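Local coordinates for putative uncharacterized protein (Toxoplasma gondii, PDB 4FBD) that is of unknown function, a conserved hypothetical protein of the DUF3228 family whose chain folds round two mixed beta sheets, at residues Q159-T164 with V172-N177; L38-F43 with V61-F66; V99-G104 with A148-I153; H92-N97 with K187-K192; I121-N126 with P199-R204. All coordinates share one frame; numbering follows the deposited sequence.

Interaction 1 of 5, residues Q159-T164 with V172-N177; sequences QIAKET and VVIDPN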
# COMPACT_ATOMS: atom_id res chain seq x y z
N GLN A 159 -15.04 2.59 -30.19
CA GLN A 159 -14.65 3.19 -28.92
C GLN A 159 -13.81 4.45 -29.05
O GLN A 159 -13.96 5.38 -28.26
CB GLN A 159 -13.96 2.17 -28.02
CG GLN A 159 -14.92 1.24 -27.29
CD GLN A 159 -15.67 1.91 -26.13
OE1 GLN A 159 -15.43 3.08 -25.81
NE2 GLN A 159 -16.56 1.16 -25.50
N ILE A 160 -12.92 4.50 -30.04
CA ILE A 160 -12.11 5.71 -30.26
C ILE A 160 -13.01 6.89 -30.65
O ILE A 160 -12.83 8.00 -30.14
CB ILE A 160 -11.04 5.50 -31.33
CG1 ILE A 160 -9.95 4.56 -30.81
CG2 ILE A 160 -10.39 6.83 -31.70
CD1 ILE A 160 -8.86 4.30 -31.81
N ALA A 161 -13.97 6.66 -31.54
CA ALA A 161 -14.88 7.73 -31.94
C ALA A 161 -15.65 8.24 -30.71
O ALA A 161 -15.69 9.43 -30.43
CB ALA A 161 -15.85 7.23 -33.00
N LYS A 162 -16.21 7.29 -29.96
CA LYS A 162 -17.01 7.56 -28.76
C LYS A 162 -16.29 8.42 -27.70
O LYS A 162 -16.84 9.43 -27.24
CB LYS A 162 -17.38 6.20 -28.17
CG LYS A 162 -18.49 6.19 -27.15
CD LYS A 162 -18.91 4.74 -26.89
CE LYS A 162 -19.31 4.00 -28.20
NZ LYS A 162 -19.69 2.58 -27.98
N GLU A 163 -15.08 8.01 -27.32
CA GLU A 163 -14.30 8.76 -26.32
C GLU A 163 -13.81 10.12 -26.86
O GLU A 163 -13.78 11.10 -26.12
CB GLU A 163 -13.12 7.93 -25.77
CG GLU A 163 -13.56 6.71 -24.95
CD GLU A 163 -12.42 6.00 -24.18
OE1 GLU A 163 -11.29 6.54 -24.09
OE2 GLU A 163 -12.67 4.91 -23.64
N THR A 164 -13.43 10.17 -28.14
CA THR A 164 -12.97 11.43 -28.73
C THR A 164 -14.15 12.43 -28.75
O THR A 164 -13.97 13.63 -28.50
CB THR A 164 -12.39 11.26 -30.18
OG1 THR A 164 -11.47 10.15 -30.23
CG2 THR A 164 -11.66 12.53 -30.63
N VAL A 172 -20.64 12.13 -32.49
CA VAL A 172 -19.59 11.23 -32.89
C VAL A 172 -19.66 10.91 -34.40
O VAL A 172 -20.70 10.48 -34.90
CB VAL A 172 -19.70 9.92 -32.08
CG1 VAL A 172 -18.38 9.18 -32.11
CG2 VAL A 172 -20.12 10.21 -30.63
N VAL A 173 -18.56 11.14 -35.11
CA VAL A 173 -18.50 10.85 -36.54
C VAL A 173 -17.54 9.69 -36.77
O VAL A 173 -16.34 9.83 -36.53
CB VAL A 173 -17.99 12.04 -37.34
CG1 VAL A 173 -17.86 11.65 -38.84
CG2 VAL A 173 -18.91 13.23 -37.16
N ILE A 174 -18.05 8.55 -37.20
CA ILE A 174 -17.21 7.40 -37.48
C ILE A 174 -16.85 7.35 -38.97
O ILE A 174 -17.71 7.53 -39.84
CB ILE A 174 -17.86 6.06 -37.08
CG1 ILE A 174 -18.30 6.09 -35.62
CG2 ILE A 174 -16.89 4.88 -37.31
CD1 ILE A 174 -18.72 4.73 -35.09
N ASP A 175 -15.57 7.13 -39.24
CA ASP A 175 -15.06 6.97 -40.57
C ASP A 175 -14.99 5.46 -40.80
O ASP A 175 -14.12 4.81 -40.26
CB ASP A 175 -13.67 7.60 -40.68
CG ASP A 175 -13.04 7.40 -42.06
OD1 ASP A 175 -13.60 6.67 -42.90
OD2 ASP A 175 -11.96 7.97 -42.31
N PRO A 176 -15.89 4.90 -41.62
CA PRO A 176 -15.88 3.45 -41.86
C PRO A 176 -14.59 2.95 -42.45
O PRO A 176 -14.34 1.74 -42.41
CB PRO A 176 -17.01 3.24 -42.87
CG PRO A 176 -17.17 4.52 -43.54
CD PRO A 176 -16.81 5.60 -42.53
N ASN A 177 -13.79 3.86 -43.01
CA ASN A 177 -12.51 3.51 -43.60
C ASN A 177 -11.34 3.63 -42.63
O ASN A 177 -10.20 3.36 -42.99
CB ASN A 177 -12.27 4.33 -44.86
CG ASN A 177 -13.32 4.10 -45.91
OD1 ASN A 177 -13.94 3.03 -45.94
ND2 ASN A 177 -13.55 5.09 -46.77
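Ala161 and Val172 make most of this surface contact, in which the extended loop 172-177 returns alongside helix 157-166. The methyl CB of Ala161 points at the loop and meets Val172 CG1 at 3.3 Å, tighter than two methyls usually come, so the exact value is doubtful. The same branch of Val172 also lies over the helix backbone, close to Ala161 O and to the peptide that follows. Val172 sends CG1 anti to its own backbone N (chi1 -160°), and this is the branch that reaches the helix, while CG2 is turned beside the backbone N. Two residues on, Ile174 adds a second apolar touch: its CG1 stands 3.8 Å from Ala161 CB, so the methyl is met by two branched side chains of the loop. Val173, between them, points the other way, as expected of an extended chain. A small residue suits position 161, since it lets the loop come within 5.9 Å of the helix, measured from Ala161 CA to Val172 CA. The chemistry is carbon packing, of the Val172 methyl on both the alanine methyl and the peptide after it; between these segments fit, not directed bonding, makes the contact, at the protein surface.

Interaction 2 of 5, residues L38-F43 with V61-F66; sequences LGLDPF and VTKEEF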
# COMPACT_ATOMS: atom_id res chain seq x y z
N LEU A 38 -3.18 -2.07 -38.51
CA LEU A 38 -3.54 -1.37 -37.30
C LEU A 38 -3.29 0.11 -37.50
O LEU A 38 -2.37 0.50 -38.25
CB LEU A 38 -2.65 -1.82 -36.15
CG LEU A 38 -2.71 -3.27 -35.74
CD1 LEU A 38 -1.64 -3.49 -34.71
CD2 LEU A 38 -4.06 -3.69 -35.23
N GLY A 39 -4.07 0.92 -36.82
CA GLY A 39 -3.89 2.36 -36.86
C GLY A 39 -3.22 2.84 -35.59
O GLY A 39 -2.82 2.05 -34.74
N LEU A 40 -3.13 4.14 -35.44
CA LEU A 40 -2.54 4.73 -34.27
C LEU A 40 -3.20 6.05 -34.00
O LEU A 40 -2.92 7.01 -34.69
CB LEU A 40 -1.04 4.92 -34.47
CG LEU A 40 -0.27 5.61 -33.33
CD1 LEU A 40 -0.32 4.80 -32.08
CD2 LEU A 40 1.17 5.85 -33.74
N ASP A 41 -4.09 6.10 -33.01
CA ASP A 41 -4.76 7.35 -32.65
C ASP A 41 -3.75 8.28 -31.96
O ASP A 41 -3.43 8.09 -30.78
CB ASP A 41 -5.94 7.09 -31.72
CG ASP A 41 -6.57 8.38 -31.20
OD1 ASP A 41 -6.64 9.36 -31.99
OD2 ASP A 41 -7.00 8.40 -30.01
N PRO A 42 -3.26 9.31 -32.69
CA PRO A 42 -2.25 10.19 -32.09
C PRO A 42 -2.76 11.06 -30.93
O PRO A 42 -1.96 11.54 -30.14
CB PRO A 42 -1.79 11.07 -33.28
CG PRO A 42 -2.41 10.44 -34.52
CD PRO A 42 -3.66 9.78 -34.03
N PHE A 43 -4.08 11.22 -30.80
CA PHE A 43 -4.63 12.04 -29.72
C PHE A 43 -4.59 11.31 -28.36
O PHE A 43 -5.31 11.66 -27.43
CB PHE A 43 -6.04 12.55 -30.07
CG PHE A 43 -6.55 13.63 -29.15
CD1 PHE A 43 -5.92 14.87 -29.11
CD2 PHE A 43 -7.67 13.42 -28.35
CE1 PHE A 43 -6.39 15.88 -28.26
CE2 PHE A 43 -8.14 14.42 -27.50
CZ PHE A 43 -7.50 15.66 -27.46
N VAL A 61 11.53 8.43 -33.52
CA VAL A 61 10.84 7.76 -34.64
C VAL A 61 9.49 8.43 -34.89
O VAL A 61 8.78 8.79 -33.95
CB VAL A 61 10.59 6.25 -34.40
CG1 VAL A 61 11.90 5.53 -34.12
CG2 VAL A 61 9.60 6.04 -33.26
N THR A 62 9.14 8.60 -36.16
CA THR A 62 7.87 9.21 -36.51
C THR A 62 6.70 8.25 -36.24
O THR A 62 6.87 7.03 -36.19
CB THR A 62 7.82 9.63 -37.98
OG1 THR A 62 8.01 8.48 -38.81
CG2 THR A 62 8.91 10.64 -38.27
N LYS A 63 5.52 8.82 -36.07
CA LYS A 63 4.33 8.03 -35.83
C LYS A 63 3.92 7.25 -37.09
O LYS A 63 3.23 6.23 -37.02
CB LYS A 63 3.25 8.92 -35.18
CG LYS A 63 3.68 9.22 -33.69
CD LYS A 63 2.95 10.33 -32.90
CE LYS A 63 3.59 10.43 -31.47
NZ LYS A 63 3.11 11.54 -30.60
N GLU A 64 4.40 7.72 -38.24
CA GLU A 64 4.17 7.04 -39.50
C GLU A 64 5.09 5.79 -39.56
O GLU A 64 4.64 4.67 -39.77
CB GLU A 64 4.48 7.97 -40.68
CG GLU A 64 3.58 9.25 -40.79
CD GLU A 64 3.80 10.32 -39.69
OE1 GLU A 64 4.70 10.18 -38.83
OE2 GLU A 64 3.05 11.32 -39.68
N GLU A 65 6.38 6.01 -39.35
CA GLU A 65 7.38 4.95 -39.37
C GLU A 65 7.09 3.89 -38.30
O GLU A 65 7.23 2.68 -38.53
CB GLU A 65 8.77 5.57 -39.16
CG GLU A 65 9.94 4.59 -39.11
CD GLU A 65 11.31 5.28 -38.98
OE1 GLU A 65 11.52 6.36 -39.57
OE2 GLU A 65 12.19 4.70 -38.29
N PHE A 66 6.70 4.35 -37.12
CA PHE A 66 6.37 3.45 -36.03
C PHE A 66 5.25 2.48 -36.44
O PHE A 66 5.36 1.27 -36.28
CB PHE A 66 5.93 4.28 -34.84
CG PHE A 66 5.50 3.47 -33.68
CD1 PHE A 66 6.43 2.86 -32.88
CD2 PHE A 66 4.16 3.30 -33.40
CE1 PHE A 66 6.04 2.09 -31.80
CE2 PHE A 66 3.75 2.54 -32.34
CZ PHE A 66 4.69 1.93 -31.53
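Leu40, at the end of the short strand 39-40, faces Lys63 and Phe66 in the first turn of helix 63-76, and the two backbones come nearest at Leu40 CA and Lys63 CA, 7.8 Å apart. The helix starts with a clear N-cap: Thr62 OG1 accepts from Glu65 N at 3.0 Å, and a threonine hydroxyl suits this place because it can satisfy an amide that has no carbonyl one turn earlier. Leu40 spans the gap with one branch. Its CG is anti to the backbone N (chi1 177°), which carries CD2 forward to 3.9 Å from Lys63 O and equally close to Phe66 CD2. The leucine and phenylalanine side chains cross at about a right angle, and the methyl meets the ring obliquely. Lys63 contributes its CB, 4.0 Å from Leu40 CD2. A branched aliphatic residue serves well at position 40, since one methyl can lie against both the lysine stem and the aromatic ring. Beyond CB the lysine runs extended, and NZ makes a weak hydrogen bond to Tyr45 O. Around the contact, Gly39 is hydrogen-bonded through its backbone to Trp181 and Ile183 of strand 181-189, Leu40 also touches Leu67 of the same helix, and the Phe66 ring meets that of Phe98.

Interaction 3 of 5, residues V99-G104 with A148-I153; sequences VGALPG and AFLDLI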
# COMPACT_ATOMS: atom_id res chain seq x y z
N VAL A 99 11.96 0.54 -30.85
CA VAL A 99 12.28 1.97 -30.64
C VAL A 99 13.19 2.19 -29.44
O VAL A 99 13.58 3.31 -29.14
CB VAL A 99 11.02 2.82 -30.45
CG1 VAL A 99 10.09 2.62 -31.64
CG2 VAL A 99 10.32 2.45 -29.18
N GLY A 100 13.54 1.12 -28.74
CA GLY A 100 14.39 1.22 -27.55
C GLY A 100 13.74 1.96 -26.39
O GLY A 100 14.40 2.63 -25.63
N ALA A 101 12.43 1.84 -26.25
CA ALA A 101 11.72 2.48 -25.14
C ALA A 101 12.15 1.83 -23.80
O ALA A 101 12.43 0.64 -23.73
CB ALA A 101 10.19 2.37 -25.33
N LEU A 102 12.25 2.66 -22.78
CA LEU A 102 12.63 2.22 -21.45
C LEU A 102 11.37 1.86 -20.65
O LEU A 102 10.33 2.49 -20.81
CB LEU A 102 13.40 3.34 -20.73
CG LEU A 102 14.65 3.86 -21.45
CD1 LEU A 102 15.31 5.01 -20.67
CD2 LEU A 102 15.64 2.70 -21.72
N PRO A 103 11.48 0.83 -19.78
CA PRO A 103 10.38 0.42 -18.94
C PRO A 103 10.07 1.46 -17.86
O PRO A 103 10.86 2.36 -17.61
CB PRO A 103 10.90 -0.85 -18.30
CG PRO A 103 12.32 -0.69 -18.26
CD PRO A 103 12.67 0.03 -19.50
N GLY A 104 8.94 1.28 -17.18
CA GLY A 104 8.46 2.21 -16.14
C GLY A 104 8.89 1.78 -14.77
O GLY A 104 8.59 2.45 -13.80
N ALA A 148 12.40 -5.52 -23.30
CA ALA A 148 12.30 -6.59 -24.25
C ALA A 148 11.11 -6.43 -25.22
O ALA A 148 11.22 -6.75 -26.43
CB ALA A 148 12.19 -7.88 -23.50
N PHE A 149 9.99 -5.90 -24.72
CA PHE A 149 8.78 -5.80 -25.53
C PHE A 149 7.99 -4.53 -25.38
O PHE A 149 8.24 -3.73 -24.49
CB PHE A 149 7.81 -6.92 -25.11
CG PHE A 149 8.41 -8.29 -25.11
CD1 PHE A 149 8.65 -8.95 -26.30
CD2 PHE A 149 8.70 -8.93 -23.91
CE1 PHE A 149 9.21 -10.23 -26.30
CE2 PHE A 149 9.26 -10.21 -23.90
CZ PHE A 149 9.51 -10.86 -25.08
N LEU A 150 7.04 -4.36 -26.29
CA LEU A 150 6.06 -3.30 -26.24
C LEU A 150 4.69 -3.98 -26.17
O LEU A 150 4.39 -4.86 -27.00
CB LEU A 150 6.12 -2.42 -27.48
CG LEU A 150 7.46 -1.71 -27.71
CD1 LEU A 150 7.45 -1.00 -29.03
CD2 LEU A 150 7.77 -0.76 -26.53
N ASP A 151 3.90 -3.63 -25.17
CA ASP A 151 2.55 -4.13 -25.04
C ASP A 151 1.78 -3.04 -25.76
O ASP A 151 1.78 -1.88 -25.31
CB ASP A 151 2.15 -4.22 -23.57
CG ASP A 151 0.84 -4.99 -23.34
OD1 ASP A 151 0.21 -5.43 -24.32
OD2 ASP A 151 0.45 -5.15 -22.14
N LEU A 152 1.22 -3.38 -26.92
CA LEU A 152 0.45 -2.42 -27.70
C LEU A 152 -1.00 -2.60 -27.33
O LEU A 152 -1.56 -3.70 -27.49
CB LEU A 152 0.63 -2.65 -29.18
CG LEU A 152 2.06 -2.58 -29.72
CD1 LEU A 152 2.06 -2.90 -31.25
CD2 LEU A 152 2.67 -1.22 -29.41
N ILE A 153 -1.62 -1.54 -26.81
CA ILE A 153 -3.01 -1.65 -26.40
C ILE A 153 -3.85 -1.09 -27.51
O ILE A 153 -3.60 0.03 -27.96
CB ILE A 153 -3.31 -0.88 -25.12
CG1 ILE A 153 -2.26 -1.18 -24.04
CG2 ILE A 153 -4.72 -1.22 -24.63
CD1 ILE A 153 -2.20 -2.64 -23.67
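Strand 149-156, an inner strand of the five-stranded mixed sheet, is overlain near its start by the loop that links strands 90-96 and 105-107, and the joint between them is Leu150 against Ala101 and Val99. Leu150 points toward the loop and divides its two methyls between the two residues: CD2 lies 4.1 Å from Ala101 CB, and CD1 lies 4.5 Å from Val99 CG2, a looser touch. Its CG is anti to the carbonyl carbon (chi1 -60°), and the extended chi2 of 173° then spreads the fork beneath the loop. Ala101 is small enough to let the loop settle over the leucine, and Val99 widens the apolar cover with a branched side chain. Between them Gly100 has positive phi (66°), a backbone shape that glycine adopts easily and that turns the chain between the two contact residues. In the sheet, strand 149-156 runs antiparallel to both its neighbours, 90-96 and 181-189, and Leu150 pairs through its backbone with Ile95. The side chain also rests on Val186 of strand 181-189, which places it in the buried layer on one side of the sheet. The loop is tied down by further bonds: Ala101 pairs through its backbone with Ala147, while Ala101 O accepts from Asn97 ND2. The Ala101 methyl also touches Ala188 of strand 181-189.

Interaction 4 of 5, residues H92-N97 with K187-K192; sequences HLYIPN and KAQNEK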
# COMPACT_ATOMS: atom_id res chain seq x y z
N HIS A 92 -4.85 -6.44 -27.07
CA HIS A 92 -3.46 -6.06 -27.04
C HIS A 92 -2.51 -7.12 -27.57
O HIS A 92 -2.84 -8.28 -27.61
CB HIS A 92 -3.08 -5.62 -25.63
CG HIS A 92 -3.09 -6.72 -24.62
ND1 HIS A 92 -1.94 -7.22 -24.06
CD2 HIS A 92 -4.11 -7.44 -24.10
CE1 HIS A 92 -2.25 -8.19 -23.22
NE2 HIS A 92 -3.56 -8.34 -23.23
N LEU A 93 -1.33 -6.69 -28.02
CA LEU A 93 -0.33 -7.62 -28.49
C LEU A 93 1.06 -7.15 -28.06
O LEU A 93 1.28 -5.97 -27.82
CB LEU A 93 -0.33 -7.75 -30.01
CG LEU A 93 -0.11 -6.45 -30.77
CD1 LEU A 93 0.40 -6.71 -32.20
CD2 LEU A 93 -1.42 -5.63 -30.76
N TYR A 94 1.98 -8.11 -28.00
CA TYR A 94 3.37 -7.88 -27.66
C TYR A 94 4.21 -8.01 -28.88
O TYR A 94 4.04 -8.94 -29.62
CB TYR A 94 3.85 -8.94 -26.67
CG TYR A 94 3.07 -8.85 -25.43
CD1 TYR A 94 3.34 -7.86 -24.51
CD2 TYR A 94 2.01 -9.69 -25.20
CE1 TYR A 94 2.60 -7.72 -23.38
CE2 TYR A 94 1.27 -9.58 -24.04
CZ TYR A 94 1.58 -8.58 -23.14
OH TYR A 94 0.84 -8.40 -22.03
N ILE A 95 5.08 -7.04 -29.12
CA ILE A 95 5.98 -7.07 -30.24
C ILE A 95 7.40 -6.71 -29.71
O ILE A 95 7.55 -6.13 -28.60
CB ILE A 95 5.58 -6.04 -31.33
CG1 ILE A 95 5.77 -4.61 -30.83
CG2 ILE A 95 4.11 -6.24 -31.78
CD1 ILE A 95 5.52 -3.52 -31.90
N PRO A 96 8.44 -7.06 -30.46
CA PRO A 96 9.79 -6.65 -30.07
C PRO A 96 9.91 -5.12 -29.95
O PRO A 96 9.27 -4.37 -30.71
CB PRO A 96 10.66 -7.13 -31.24
CG PRO A 96 9.87 -8.29 -31.85
CD PRO A 96 8.43 -7.89 -31.68
N ASN A 97 10.71 -4.66 -28.99
CA ASN A 97 10.90 -3.25 -28.73
C ASN A 97 11.91 -2.65 -29.71
O ASN A 97 13.10 -2.56 -29.42
CB ASN A 97 11.37 -3.09 -27.29
CG ASN A 97 11.46 -1.64 -26.86
OD1 ASN A 97 11.08 -0.74 -27.62
ND2 ASN A 97 11.96 -1.41 -25.64
N LYS A 187 3.26 0.28 -23.99
CA LYS A 187 3.94 0.06 -22.74
C LYS A 187 5.19 -0.75 -22.92
O LYS A 187 5.10 -1.91 -23.31
CB LYS A 187 3.01 -0.72 -21.82
CG LYS A 187 2.13 0.10 -20.94
CD LYS A 187 2.87 0.41 -19.64
CE LYS A 187 3.18 -0.88 -18.84
NZ LYS A 187 3.71 -0.57 -17.48
N ALA A 188 6.34 -0.17 -22.62
CA ALA A 188 7.60 -0.89 -22.68
C ALA A 188 7.70 -1.71 -21.41
O ALA A 188 7.54 -1.16 -20.30
CB ALA A 188 8.78 0.05 -22.78
N GLN A 189 7.95 -3.00 -21.57
CA GLN A 189 8.07 -3.89 -20.44
C GLN A 189 8.84 -5.14 -20.85
O GLN A 189 9.03 -5.41 -22.04
CB GLN A 189 6.69 -4.23 -19.88
CG GLN A 189 5.75 -4.93 -20.87
CD GLN A 189 4.40 -5.18 -20.28
OE1 GLN A 189 3.70 -4.24 -19.93
NE2 GLN A 189 4.00 -6.47 -20.17
N ASN A 190 9.34 -5.88 -19.87
CA ASN A 190 10.13 -7.07 -20.14
C ASN A 190 9.32 -8.32 -20.01
O ASN A 190 9.78 -9.36 -20.37
CB ASN A 190 11.33 -7.12 -19.18
CG ASN A 190 12.31 -5.98 -19.46
OD1 ASN A 190 12.74 -5.80 -20.59
ND2 ASN A 190 12.68 -5.23 -18.43
N GLU A 191 8.09 -8.20 -19.52
CA GLU A 191 7.24 -9.35 -19.38
C GLU A 191 6.24 -9.44 -20.55
O GLU A 191 5.76 -8.41 -21.06
CB GLU A 191 6.49 -9.29 -18.06
CG GLU A 191 7.37 -9.18 -16.80
CD GLU A 191 7.82 -7.77 -16.49
OE1 GLU A 191 7.29 -6.79 -17.07
OE2 GLU A 191 8.69 -7.63 -15.63
N LYS A 192 5.95 -10.67 -20.95
CA LYS A 192 4.98 -11.01 -22.01
C LYS A 192 3.58 -11.23 -21.43
O LYS A 192 2.89 -12.14 -21.84
CB LYS A 192 5.43 -12.29 -22.74
CG LYS A 192 5.94 -12.21 -24.19
CD LYS A 192 4.75 -12.30 -25.20
CE LYS A 192 5.16 -12.79 -26.62
NZ LYS A 192 6.13 -11.91 -27.33
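This is an aromatic packing contact on one face of the five-stranded sheet, where the turn after strand 181-189 folds over a tyrosine of strand 90-96. Tyr94 carries most of it. Lys192 lies over one ring face: its CA stands 4.2 Å from the centroid of the Tyr94 ring and just 6° off the ring normal, a CH-pi contact. Tyrosine suits the place by offering the backbone a broad flat surface. The lysine side chain, bent at chi2 and chi4, then slides past the tyrosine in the opposite direction, bringing both CD and NZ to 3.8 Å from Tyr94 CB. Gln189 comes in obliquely, with NE2 3.7 Å from Tyr94 CE1 and its amide turned 45° from the ring. That amide is anchored by two carbonyls, for NE2 donates to Glu191 O at 2.8 Å in a nearly straight bond (175°) and also to Tyr193 O. The turn is thereby tied to its own strand while it lies on the ring. Strand 149-156 runs between the two strands joined here, its backbone bonded to Leu93 through Leu152 and to Gln189 through Phe149. Tyr94 also touches Asp151, whereas its neighbour Ile95 packs on Val70 of helix 63-76.

Interaction 5 of 5, residues I121-N126 with P199-R204; sequences IARRPN and PITMLR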
# COMPACT_ATOMS: atom_id res chain seq x y z
N ILE A 121 1.82 9.81 -1.77
CA ILE A 121 1.64 10.53 -2.99
C ILE A 121 0.22 10.39 -3.46
O ILE A 121 -0.39 9.33 -3.31
CB ILE A 121 2.48 9.94 -4.12
CG1 ILE A 121 3.94 9.73 -3.69
CG2 ILE A 121 2.40 10.87 -5.34
CD1 ILE A 121 4.70 11.01 -3.42
N ALA A 122 -0.29 11.46 -4.04
CA ALA A 122 -1.63 11.49 -4.61
C ALA A 122 -1.44 11.67 -6.10
O ALA A 122 -0.76 12.59 -6.52
CB ALA A 122 -2.42 12.63 -4.04
N ARG A 123 -2.02 10.78 -6.89
CA ARG A 123 -1.93 10.89 -8.37
C ARG A 123 -2.74 12.07 -8.92
O ARG A 123 -2.45 12.55 -10.01
CB ARG A 123 -2.25 9.56 -9.08
CG ARG A 123 -2.81 8.46 -8.17
CD ARG A 123 -3.44 7.32 -8.91
NE ARG A 123 -4.85 7.60 -9.17
CZ ARG A 123 -5.70 6.74 -9.74
NH1 ARG A 123 -6.96 7.09 -9.92
NH2 ARG A 123 -5.29 5.54 -10.13
N ARG A 124 -3.73 12.52 -8.16
CA ARG A 124 -4.53 13.70 -8.51
C ARG A 124 -4.79 14.54 -7.27
O ARG A 124 -4.80 14.02 -6.16
CB ARG A 124 -5.87 13.32 -9.15
CG ARG A 124 -5.86 13.22 -10.68
CD ARG A 124 -7.32 13.11 -11.21
NE ARG A 124 -7.45 13.45 -12.63
CZ ARG A 124 -7.15 12.63 -13.65
NH1 ARG A 124 -6.66 11.41 -13.43
NH2 ARG A 124 -7.32 13.05 -14.90
N PRO A 125 -5.02 15.86 -7.44
CA PRO A 125 -5.27 16.75 -6.30
C PRO A 125 -6.55 16.45 -5.51
O PRO A 125 -6.72 16.94 -4.39
CB PRO A 125 -5.35 18.15 -6.95
CG PRO A 125 -5.68 17.89 -8.38
CD PRO A 125 -5.02 16.59 -8.72
N ASN A 126 -7.45 15.66 -6.09
CA ASN A 126 -8.72 15.31 -5.44
C ASN A 126 -8.71 13.92 -4.80
O ASN A 126 -9.70 13.51 -4.20
CB ASN A 126 -9.88 15.44 -6.44
CG ASN A 126 -9.60 14.73 -7.77
OD1 ASN A 126 -8.64 13.97 -7.90
ND2 ASN A 126 -10.45 14.99 -8.77
N PRO A 199 -0.94 -2.81 -6.02
CA PRO A 199 -1.87 -3.29 -4.98
C PRO A 199 -2.77 -2.19 -4.44
O PRO A 199 -3.94 -2.41 -4.26
CB PRO A 199 -0.92 -3.80 -3.88
CG PRO A 199 0.30 -4.24 -4.63
CD PRO A 199 0.46 -3.20 -5.72
N ILE A 200 -2.22 -1.01 -4.22
CA ILE A 200 -2.99 0.09 -3.68
C ILE A 200 -4.05 0.53 -4.68
O ILE A 200 -5.16 0.88 -4.30
CB ILE A 200 -2.08 1.28 -3.25
CG1 ILE A 200 -2.89 2.35 -2.51
CG2 ILE A 200 -1.36 1.90 -4.44
CD1 ILE A 200 -3.44 1.90 -1.17
N THR A 201 -3.72 0.48 -5.96
CA THR A 201 -4.68 0.91 -6.97
C THR A 201 -5.87 -0.01 -6.87
O THR A 201 -7.00 0.44 -6.95
CB THR A 201 -4.07 0.86 -8.40
OG1 THR A 201 -2.84 1.60 -8.43
CG2 THR A 201 -5.02 1.44 -9.44
N MET A 202 -5.63 -1.30 -6.64
CA MET A 202 -6.73 -2.27 -6.51
C MET A 202 -7.62 -1.95 -5.31
O MET A 202 -8.85 -2.05 -5.40
CB MET A 202 -6.23 -3.70 -6.41
CG MET A 202 -5.50 -4.21 -7.66
SD MET A 202 -5.09 -5.97 -7.54
CE MET A 202 -6.71 -6.60 -7.07
N LEU A 203 -6.99 -1.58 -4.19
CA LEU A 203 -7.74 -1.21 -2.98
C LEU A 203 -8.56 0.06 -3.21
O LEU A 203 -9.75 0.08 -2.90
CB LEU A 203 -6.80 -1.00 -1.79
CG LEU A 203 -5.96 -2.23 -1.42
CD1 LEU A 203 -5.03 -1.88 -0.27
CD2 LEU A 203 -6.84 -3.43 -1.06
N ARG A 204 -7.93 1.12 -3.74
CA ARG A 204 -8.64 2.38 -4.00
C ARG A 204 -9.85 2.17 -4.95
O ARG A 204 -10.84 2.89 -4.86
CB ARG A 204 -7.67 3.46 -4.53
CG ARG A 204 -8.30 4.84 -4.76
CD ARG A 204 -7.29 5.92 -5.21
NE ARG A 204 -6.43 5.43 -6.28
CZ ARG A 204 -5.12 5.21 -6.18
NH1 ARG A 204 -4.45 5.51 -5.07
NH2 ARG A 204 -4.46 4.73 -7.22
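Arg123 and Arg204 meet through their guanidinium groups, approaching from opposite directions, one from the loop between strands 117-121 and 130-135 and the other from helix 199-204. The groups overlap only loosely: Arg204 NE sits 3.8 Å above the plane of the Arg123 guanidinium and over its centre, but the two planes are inclined by 47°. Arg204 NH2 comes to 3.1 Å from Arg123 NH2, both of them donors. A bend at chi3 helps swing each guanidinium across, though chi1 of the exposed Arg123, 10°, is nearly eclipsed and its placing less certain. Carbon atoms add a little: Arg123 CD lies over a face of the Arg204 guanidinium, and Thr201 CG2 stands 4.2 Å from Arg123 NH2. The anionic part comes from Glu127, which forms a salt bridge with Arg123 NH1; arginine suits position 123 by reaching this carboxylate while one face lies against Arg204. Arg204 NE has only a long, weak ion pair with Glu127 and no proper hydrogen-bond partner. Glu127 therefore probably offsets part of the repulsion, mainly through Arg123.

In the fold
Interactions 3 and 4 form one unit, their centres about 5 Å apart, and Ala148 N of the first is probably hydrogen-bonded to Asn190 OD1 of the second, at 2.7 Å. Interaction 2 joins this unit through Val99 of interaction 3, whose CG1 touches Phe66 CD1 at 3.9 Å; the centres of interactions 2 and 3 are about 15 Å apart. Interaction 1 extends the series outward, with Ile160 CD1 packed on Asp41 CB of interaction 2 at 4.0 Å. Interaction 5 stands apart, about 31 Å from interaction 2 between centres and on the opposite side of the chain's centre, beside the second sheet, where helix 199-204 also packs on the second subunit.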